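Local coordinates for protein arginyl-trna synthetase (Thermus thermophilus, PDB 1IQ0) that probably catalyses the ATP-dependent attachment of L-arginine to its cognate tRNA, releasing AMP and diphosphate, as a class I aminoacyl-tRNA synthetase, at residues V238-S241 and D242-A246; F308-K312 and M313-E317. One frame throughout, in Å; residues are numbered along the deposited sequence.

Contact 1 (V238-S241 and D242-A246); sequences VWES and DIVRA
D242 lies alongside W239 in the first turn of helix 240-245, the two side chains pointing the same way. Starting at its base, D242 CB sits 3.4 Å from W239 O. CG is anti to the carbonyl carbon (chi1 -71°), which swings the carboxylate back beside the tryptophan, its plane turned 65° from that of the indole. The first oxygen, D242 OD1, comes within 3.5 Å of W239 CB, and it is held from outside by R213, which also makes a cation-pi contact with W239, and by S335. At the other tip, D242 OD2 receives R245 NH1 on its anti lone pair, nearly in the guanidinium plane, at 2.5 Å, shorter than usual and not to be read closely at this resolution; R245 NH2 adds a weak second bond. Two arginine partners would be expected to keep this buried acid ionised. The bend of R245 at chi3 also brings one guanidinium face near S241 O, which stands 3.6 Å above its plane but toward the rim.

The backbone supports this turn. W239 O accepts I243 N at 3.0 Å with a 150° N-H...O angle, E240 O accepts V244 N, and S241 O accepts R245 N. Elsewhere on the turn, V238 and I243 cross at about a right angle, CG1 to CG1 at 3.7 Å. The E240 carboxylate is engaged by Y148 and K304, and S241 OG by D151. With W239 at the N-cap, strand 236-239 runs straight into helix 240-245, a strand-to-helix junction in the Rossmann-type catalytic domain of class I synthetases.

Contact 2 (F308-K312 and M313-E317); sequences FQFWK and MGILE
F310 is packed by I315 and L316, which approach its ring from different sides. I315 CG2 lies over one face, 4.1 Å from F310 CG, while I315 CD1 reaches F310 CD2 at 3.8 Å. The leucine instead brings CD1 to the ring edge, near its plane, and L316 CG touches F310 CB at 3.7 Å. Next to this apolar cluster the chain folds back onto one carbonyl: F310 O accepts I315 N at 2.8 Å and also L316 N at 3.3 Å. Both donors come from the same face of the carbonyl plane, but L316 N stands 69° out of it, away from a lone pair.

The I315 bond, together with G314 N to W311 O, defines a Schellman motif that ends helix 301-312; G314 is its C' residue, with a positive phi of 77°. W311 O is less securely placed, so the G314 bond carries less weight than the I315 one. Further round the turn, L316 O meets W311 CA in a C-H...O contact of 3.5 Å.

One residue back, M313 N bonds to Q309 O, and Q309 NE2 gives M313 SD a weak bond of 3.3 Å. The bend of Q309 at chi2 (68°) directs its amide to the sulfur, though NE2 has a stronger partner in T349. L255 packs on both F310 and I315, A252 lies against L316, and L368 of helix 361-370 touches F310, M313 and I315. The extended K312 chain runs off to a salt bridge with E108 of strand 104-108.

In the fold
Both contacts are mostly buried and mark opposite helix ends: contact 1 the start of helix 240-245, contact 2 the finish of helix 301-312. Their centres lie 13 Å apart and they meet directly, I243 CD1 packing on F308 CD1 at 3.7 Å and V238 CG1 on F308 CE1 at 3.8 Å, so helix 301-312 rests against the strand-to-helix junction. The chemistry differs. Contact 1 pairs helix-start backbone bonds with charged side chains beside a small apolar patch, and its exposed members are V244 and R245. In contact 2 the side-chain packing is mainly apolar, with helices 248-256 and 361-370 against it, around a backbone-bonded helix end, and E317 is its exposed residue.

Contact 1 (V238-S241 and D242-A246)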
loop_
_atom_site.group_PDB
_atom_site.type_symbol
_atom_site.label_atom_id
_atom_site.label_comp_id
_atom_site.label_asym_id
_atom_site.label_seq_id
_atom_site.Cartn_x
_atom_site.Cartn_y
_atom_site.Cartn_z
ATOM N N VAL A 238 10.144 7.079 -14.592
ATOM C CA VAL A 238 11.548 6.958 -14.932
ATOM C C VAL A 238 11.653 5.927 -16.046
ATOM O O VAL A 238 11.238 4.777 -15.883
ATOM C CB VAL A 238 12.417 6.513 -13.733
ATOM C CG1 VAL A 238 13.811 6.175 -14.219
ATOM C CG2 VAL A 238 12.509 7.644 -12.710
ATOM N N TRP A 239 12.204 6.355 -17.177
ATOM C CA TRP A 239 12.365 5.500 -18.346
ATOM C C TRP A 239 13.748 4.849 -18.419
ATOM O O TRP A 239 14.773 5.494 -18.183
ATOM C CB TRP A 239 12.106 6.318 -19.631
ATOM C CG TRP A 239 10.707 6.904 -19.719
ATOM C CD1 TRP A 239 10.130 7.781 -18.843
ATOM C CD2 TRP A 239 9.707 6.619 -20.710
ATOM N NE1 TRP A 239 8.841 8.055 -19.222
ATOM C CE2 TRP A 239 8.552 7.355 -20.363
ATOM C CE3 TRP A 239 9.675 5.810 -21.855
ATOM C CZ2 TRP A 239 7.369 7.309 -21.120
ATOM C CZ3 TRP A 239 8.499 5.762 -22.612
ATOM C CH2 TRP A 239 7.363 6.507 -22.238
ATOM N N GLU A 240 13.771 3.562 -18.755
ATOM C CA GLU A 240 15.020 2.831 -18.887
ATOM C C GLU A 240 15.988 3.549 -19.841
ATOM O O GLU A 240 17.184 3.657 -19.551
ATOM C CB GLU A 240 14.737 1.409 -19.388
ATOM C CG GLU A 240 15.985 0.552 -19.611
ATOM C CD GLU A 240 16.815 0.372 -18.348
ATOM O OE1 GLU A 240 16.234 0.271 -17.249
ATOM O OE2 GLU A 240 18.049 0.313 -18.453
ATOM N N SER A 241 15.489 4.036 -20.978
ATOM C CA SER A 241 16.364 4.738 -21.924
ATOM C C SER A 241 17.005 5.981 -21.304
ATOM O O SER A 241 18.125 6.347 -21.666
ATOM C CB SER A 241 15.611 5.111 -23.212
ATOM O OG SER A 241 14.471 5.903 -22.957
ATOM N N ASP A 242 16.306 6.640 -20.383
ATOM C CA ASP A 242 16.884 7.810 -19.709
ATOM C C ASP A 242 17.913 7.333 -18.680
ATOM O O ASP A 242 18.913 8.006 -18.433
ATOM C CB ASP A 242 15.797 8.637 -19.018
ATOM C CG ASP A 242 14.916 9.376 -20.011
ATOM O OD1 ASP A 242 13.688 9.465 -19.784
ATOM O OD2 ASP A 242 15.458 9.870 -21.017
ATOM N N ILE A 243 17.665 6.170 -18.081
ATOM C CA ILE A 243 18.602 5.612 -17.107
ATOM C C ILE A 243 19.924 5.297 -17.824
ATOM O O ILE A 243 21.005 5.472 -17.265
ATOM C CB ILE A 243 18.032 4.322 -16.449
ATOM C CG1 ILE A 243 16.991 4.698 -15.390
ATOM C CG2 ILE A 243 19.161 3.489 -15.843
ATOM C CD1 ILE A 243 16.369 3.495 -14.647
ATOM N N VAL A 244 19.827 4.838 -19.069
ATOM C CA VAL A 244 21.012 4.522 -19.864
ATOM C C VAL A 244 21.778 5.809 -20.201
ATOM O O VAL A 244 22.997 5.875 -20.031
ATOM C CB VAL A 244 20.623 3.779 -21.180
ATOM C CG1 VAL A 244 21.840 3.678 -22.129
ATOM C CG2 VAL A 244 20.109 2.373 -20.847
ATOM N N ARG A 245 21.062 6.832 -20.660
ATOM C CA ARG A 245 21.688 8.106 -21.005
ATOM C C ARG A 245 22.367 8.740 -19.791
ATOM O O ARG A 245 23.420 9.368 -19.917
ATOM C CB ARG A 245 20.650 9.092 -21.573
ATOM C CG ARG A 245 21.271 10.350 -22.210
ATOM C CD ARG A 245 20.232 11.335 -22.763
ATOM N NE ARG A 245 19.120 10.648 -23.422
ATOM C CZ ARG A 245 18.019 10.229 -22.794
ATOM N NH1 ARG A 245 17.878 10.436 -21.484
ATOM N NH2 ARG A 245 17.068 9.587 -23.465
ATOM N N ALA A 246 21.758 8.573 -18.621
ATOM C CA ALA A 246 22.289 9.126 -17.376
ATOM C C ALA A 246 23.558 8.405 -16.942
ATOM O O ALA A 246 24.239 8.846 -16.023
ATOM C CB ALA A 246 21.239 9.027 -16.274
#

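Contact 2 (F308-K312 and M313-E317)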
loop_
_atom_site.group_PDB
_atom_site.type_symbol
_atom_site.label_atom_id
_atom_site.label_comp_id
_atom_site.label_asym_id
_atom_site.label_seq_id
_atom_site.Cartn_x
_atom_site.Cartn_y
_atom_site.Cartn_z
ATOM N N PHE A 308 20.174 1.809 -10.108
ATOM C CA PHE A 308 18.907 2.503 -9.919
ATOM C C PHE A 308 18.651 2.783 -8.432
ATOM O O PHE A 308 18.215 3.872 -8.067
ATOM C CB PHE A 308 17.777 1.656 -10.524
ATOM C CG PHE A 308 16.459 2.380 -10.653
ATOM C CD1 PHE A 308 16.417 3.741 -10.935
ATOM C CD2 PHE A 308 15.256 1.678 -10.562
ATOM C CE1 PHE A 308 15.192 4.392 -11.126
ATOM C CE2 PHE A 308 14.033 2.319 -10.753
ATOM C CZ PHE A 308 14.001 3.675 -11.036
ATOM N N GLN A 309 18.917 1.800 -7.579
ATOM C CA GLN A 309 18.740 1.976 -6.137
ATOM C C GLN A 309 19.634 3.120 -5.654
ATOM O O GLN A 309 19.227 3.920 -4.819
ATOM C CB GLN A 309 19.127 0.697 -5.391
ATOM C CG GLN A 309 18.944 0.756 -3.876
ATOM C CD GLN A 309 17.480 0.832 -3.467
ATOM O OE1 GLN A 309 16.624 0.185 -4.071
ATOM N NE2 GLN A 309 17.190 1.611 -2.428
ATOM N N PHE A 310 20.857 3.182 -6.174
ATOM C CA PHE A 310 21.795 4.232 -5.793
ATOM C C PHE A 310 21.254 5.621 -6.128
ATOM O O PHE A 310 21.408 6.560 -5.344
ATOM C CB PHE A 310 23.149 4.016 -6.487
ATOM C CG PHE A 310 24.048 3.018 -5.791
ATOM C CD1 PHE A 310 25.363 2.836 -6.218
ATOM C CD2 PHE A 310 23.590 2.269 -4.709
ATOM C CE1 PHE A 310 26.211 1.929 -5.583
ATOM C CE2 PHE A 310 24.434 1.355 -4.065
ATOM C CZ PHE A 310 25.749 1.186 -4.504
ATOM N N TRP A 311 20.616 5.748 -7.288
ATOM C CA TRP A 311 20.051 7.025 -7.706
ATOM C C TRP A 311 18.884 7.397 -6.801
ATOM O O TRP A 311 18.757 8.541 -6.383
ATOM C CB TRP A 311 19.564 6.953 -9.154
ATOM C CG TRP A 311 18.765 8.167 -9.562
ATOM C CD1 TRP A 311 19.252 9.386 -9.952
ATOM C CD2 TRP A 311 17.336 8.293 -9.550
ATOM N NE1 TRP A 311 18.209 10.264 -10.182
ATOM C CE2 TRP A 311 17.026 9.617 -9.941
ATOM C CE3 TRP A 311 16.288 7.415 -9.242
ATOM C CZ2 TRP A 311 15.711 10.083 -10.031
ATOM C CZ3 TRP A 311 14.977 7.877 -9.332
ATOM C CH2 TRP A 311 14.701 9.198 -9.722
ATOM N N LYS A 312 18.032 6.422 -6.502
ATOM C CA LYS A 312 16.872 6.655 -5.643
ATOM C C LYS A 312 17.273 7.258 -4.303
ATOM O O LYS A 312 16.575 8.125 -3.774
ATOM C CB LYS A 312 16.119 5.345 -5.387
ATOM C CG LYS A 312 15.362 4.784 -6.589
ATOM C CD LYS A 312 14.565 3.544 -6.183
ATOM C CE LYS A 312 13.671 3.032 -7.310
ATOM N NZ LYS A 312 12.986 1.772 -6.875
ATOM N N MET A 313 18.399 6.798 -3.758
ATOM C CA MET A 313 18.863 7.294 -2.469
ATOM C C MET A 313 19.885 8.433 -2.560
ATOM O O MET A 313 20.523 8.775 -1.570
ATOM C CB MET A 313 19.410 6.127 -1.625
ATOM C CG MET A 313 18.314 5.099 -1.264
ATOM S SD MET A 313 18.884 3.624 -0.392
ATOM C CE MET A 313 17.585 3.464 0.923
ATOM N N GLY A 314 20.034 9.013 -3.748
ATOM C CA GLY A 314 20.943 10.137 -3.915
ATOM C C GLY A 314 22.426 9.847 -3.993
ATOM O O GLY A 314 23.245 10.766 -4.004
ATOM N N ILE A 315 22.784 8.574 -4.047
ATOM C CA ILE A 315 24.180 8.189 -4.132
ATOM C C ILE A 315 24.712 8.521 -5.521
ATOM O O ILE A 315 25.875 8.900 -5.675
ATOM C CB ILE A 315 24.331 6.689 -3.842
ATOM C CG1 ILE A 315 23.846 6.405 -2.415
ATOM C CG2 ILE A 315 25.766 6.251 -4.050
ATOM C CD1 ILE A 315 23.806 4.920 -2.051
ATOM N N LEU A 316 23.852 8.396 -6.529
ATOM C CA LEU A 316 24.234 8.695 -7.909
ATOM C C LEU A 316 23.286 9.712 -8.536
ATOM O O LEU A 316 22.137 9.828 -8.124
ATOM C CB LEU A 316 24.225 7.422 -8.759
ATOM C CG LEU A 316 25.283 6.352 -8.485
ATOM C CD1 LEU A 316 25.090 5.199 -9.468
ATOM C CD2 LEU A 316 26.690 6.953 -8.628
ATOM N N GLU A 317 23.776 10.441 -9.534
ATOM C CA GLU A 317 22.974 11.443 -10.236
ATOM C C GLU A 317 23.068 11.253 -11.751
ATOM O O GLU A 317 23.899 10.484 -12.237
ATOM C CB GLU A 317 23.446 12.854 -9.865
ATOM C CG GLU A 317 23.208 13.218 -8.402
ATOM C CD GLU A 317 23.754 14.588 -8.035
ATOM O OE1 GLU A 317 23.377 15.584 -8.682
ATOM O OE2 GLU A 317 24.558 14.667 -7.088
#